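Local atomic coordinates of putative cathepsin d (PDB entry 5N7Q), a protein that probably cleaves proteins as an aspartic endopeptidase of the pepsin family, and is captured here with the inhibitor pepstatin A bound. Residues Thr37-Leu42 with Asp122-Leu127. Numbering follows the deposited sequence.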
ATOM      1  N   THR A  37      -2.479  -2.049  -2.588  1.00  7.00           N
ATOM      2  CA  THR A  37      -3.853  -2.479  -2.332  1.00  7.12           C
ATOM      3  C   THR A  37      -4.883  -1.356  -2.314  1.00  7.02           C
ATOM      4  O   THR A  37      -6.075  -1.644  -2.174  1.00  6.96           O
ATOM      5  CB  THR A  37      -3.969  -3.347  -1.072  1.00  7.25           C
ATOM      6  OG1 THR A  37      -3.560  -2.574   0.059  1.00  7.40           O
ATOM      7  CG2 THR A  37      -3.119  -4.603  -1.182  1.00  7.44           C
ATOM      8  N   GLY A  38      -4.437  -0.101  -2.437  1.00  7.30           N
ATOM      9  CA  GLY A  38      -5.312   1.063  -2.565  1.00  7.32           C
ATOM     10  C   GLY A  38      -5.635   1.567  -3.939  1.00  7.59           C
ATOM     11  O   GLY A  38      -6.214   2.627  -4.067  1.00  7.73           O
ATOM     12  N   SER A  39      -5.285   0.800  -4.975  1.00  7.45           N
ATOM     13  CA  SER A  39      -5.627   1.135  -6.340  1.00  7.67           C
ATOM     14  C   SER A  39      -5.694  -0.149  -7.144  1.00  7.55           C
ATOM     15  O   SER A  39      -5.297  -1.191  -6.633  1.00  7.06           O
ATOM     16  CB  SER A  39      -4.638   2.133  -6.935  1.00  7.87           C
ATOM     17  OG  SER A  39      -3.371   1.534  -7.189  1.00  8.39           O
ATOM     18  N   ALA A  40      -6.242  -0.076  -8.360  1.00  8.00           N
ATOM     19  CA  ALA A  40      -6.538  -1.293  -9.148  1.00  8.22           C
ATOM     20  C   ALA A  40      -5.830  -1.366 -10.506  1.00  8.62           C
ATOM     21  O   ALA A  40      -5.958  -2.384 -11.184  1.00 10.07           O
ATOM     22  CB  ALA A  40      -8.040  -1.483  -9.323  1.00  8.70           C
ATOM     23  N   ASN A  41      -5.057  -0.346 -10.866  1.00  8.31           N
ATOM     24  CA  ASN A  41      -4.437  -0.264 -12.204  1.00  8.11           C
ATOM     25  C   ASN A  41      -2.953  -0.583 -12.159  1.00  8.14           C
ATOM     26  O   ASN A  41      -2.269  -0.262 -11.166  1.00  8.04           O
ATOM     27  CB  ASN A  41      -4.619   1.135 -12.789  1.00  8.38           C
ATOM     28  CG  ASN A  41      -6.049   1.408 -13.179  1.00  9.34           C
ATOM     29  OD1 ASN A  41      -6.853   1.757 -12.333  1.00  9.61           O
ATOM     30  ND2 ASN A  41      -6.380   1.197 -14.458  1.00  9.53           N
ATOM     31  N   LEU A  42      -2.458  -1.181 -13.241  1.00  8.07           N
ATOM     32  CA  LEU A  42      -1.027  -1.327 -13.494  1.00  8.08           C
ATOM     33  C   LEU A  42      -0.598  -0.256 -14.488  1.00  8.04           C
ATOM     34  O   LEU A  42      -1.231  -0.078 -15.532  1.00  8.18           O
ATOM     35  CB  LEU A  42      -0.725  -2.696 -14.093  1.00  8.30           C
ATOM     36  CG  LEU A  42       0.708  -2.983 -14.558  1.00  8.65           C
ATOM     37  CD1 LEU A  42       1.779  -2.862 -13.497  1.00  9.05           C
ATOM     38  CD2 LEU A  42       0.680  -4.364 -15.170  1.00  8.97           C
ATOM     39  N   ASP A 122       9.295   2.224 -10.905  1.00  9.31           N
ATOM     40  CA  ASP A 122       8.867   2.727 -12.225  1.00  9.44           C
ATOM     41  C   ASP A 122       7.390   2.943 -12.320  1.00  9.25           C
ATOM     42  O   ASP A 122       6.947   3.756 -13.121  1.00  9.86           O
ATOM     43  CB  ASP A 122       9.304   1.764 -13.307  1.00  9.66           C
ATOM     44  CG  ASP A 122      10.790   1.453 -13.223  1.00 10.74           C
ATOM     45  OD1 ASP A 122      11.606   2.402 -13.247  1.00 11.68           O
ATOM     46  OD2 ASP A 122      11.153   0.278 -13.001  1.00 11.48           O
ATOM     47  N   GLY A 123       6.608   2.230 -11.531  1.00  8.76           N
ATOM     48  CA  GLY A 123       5.164   2.358 -11.626  1.00  8.60           C
ATOM     49  C   GLY A 123       4.468   1.674 -10.490  1.00  8.74           C
ATOM     50  O   GLY A 123       5.076   1.346  -9.473  1.00  8.49           O
ATOM     51  N   ILE A 124       3.163   1.497 -10.665  1.00  8.28           N
ATOM     52  CA  ILE A 124       2.302   0.996  -9.595  1.00  8.28           C
ATOM     53  C   ILE A 124       1.524  -0.202 -10.132  1.00  7.92           C
ATOM     54  O   ILE A 124       1.090  -0.174 -11.264  1.00  7.73           O
ATOM     55  CB  ILE A 124       1.306   2.068  -9.115  1.00  8.69           C
ATOM     56  CG1 ILE A 124       2.082   3.287  -8.568  1.00  9.51           C
ATOM     57  CG2 ILE A 124       0.310   1.475  -8.098  1.00  8.86           C
ATOM     58  CD1 ILE A 124       1.236   4.468  -8.144  1.00 10.19           C
ATOM     59  N   LEU A 125       1.398  -1.237  -9.307  1.00  7.61           N
ATOM     60  CA  LEU A 125       0.607  -2.419  -9.641  1.00  7.50           C
ATOM     61  C   LEU A 125      -0.488  -2.503  -8.596  1.00  7.79           C
ATOM     62  O   LEU A 125      -0.254  -2.888  -7.410  1.00  8.00           O
ATOM     63  CB  LEU A 125       1.477  -3.685  -9.675  1.00  7.57           C
ATOM     64  CG  LEU A 125       0.825  -4.966 -10.237  1.00  7.79           C
ATOM     65  CD1 LEU A 125       1.904  -5.935 -10.750  1.00  7.79           C
ATOM     66  CD2 LEU A 125      -0.061  -5.630  -9.200  1.00  7.75           C
ATOM     67  N   GLY A 126      -1.688  -2.114  -9.003  1.00  7.31           N
ATOM     68  CA  GLY A 126      -2.812  -2.088  -8.072  1.00  7.28           C
ATOM     69  C   GLY A 126      -3.386  -3.466  -7.779  1.00  7.25           C
ATOM     70  O   GLY A 126      -3.507  -4.303  -8.661  1.00  7.08           O
ATOM     71  N   LEU A 127      -3.741  -3.680  -6.510  1.00  7.10           N
ATOM     72  CA  LEU A 127      -4.259  -4.925  -5.959  1.00  7.20           C
ATOM     73  C   LEU A 127      -5.628  -4.758  -5.294  1.00  7.20           C
ATOM     74  O   LEU A 127      -6.111  -5.684  -4.599  1.00  7.29           O
ATOM     75  CB  LEU A 127      -3.262  -5.509  -4.953  1.00  7.19           C
ATOM     76  CG  LEU A 127      -1.921  -5.996  -5.509  1.00  7.39           C
ATOM     77  CD1 LEU A 127      -0.986  -6.304  -4.357  1.00  7.42           C
ATOM     78  CD2 LEU A 127      -2.126  -7.235  -6.389  1.00  7.70           C
TER
HETATM   79  O   HOH W   1      -3.471  -4.240 -11.419  1.00  9.38           O
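L42 and L125 form an antiparallel, non-hydrogen-bonded pair where the chain leaving the active-site loop of the N-terminal lobe meets strand 123-126; D36-T37-G38 is the Asp-Thr-Gly sequence of pepsin-like proteases, and this loop and the I124-L125-G126 strand together make up the psi motif of the family. The amide of G126 donates to N41 O at 2.9 Å, approaching from well above the carbonyl plane and bent to 144° at the hydrogen. One residue on, the CA-H of L42 points at I124 O, 3.3 Å from CA. The lack of a side chain at G126 lets the S39-N41 backbone lie directly on it, with S39 O 3.0 Å from G126 CA. A water donates to both A40 O and G126 O, bridging the two backbones. With chi1 at 174° and chi2 at 59°, L42 lays CD1 across L125 CB (3.9 Å) and beside I124 O. At the other end, T37 suits its place by carrying both a methyl, CG2, that packs obliquely on L127 CB and a hydroxyl that bonds to A226 O and T228 N of the second lobe, part of the fireman's grip of aspartic proteases. S39 OG rests near I124 CG2 and hydrogen-bonds D36, a predicted catalytic residue, so it probably helps position that carboxylate. Strand 123-126 runs between strand 29-36, parallel to it, and antiparallel strand 42-45, with F156 of strand 155-160 packed against T37 and L127.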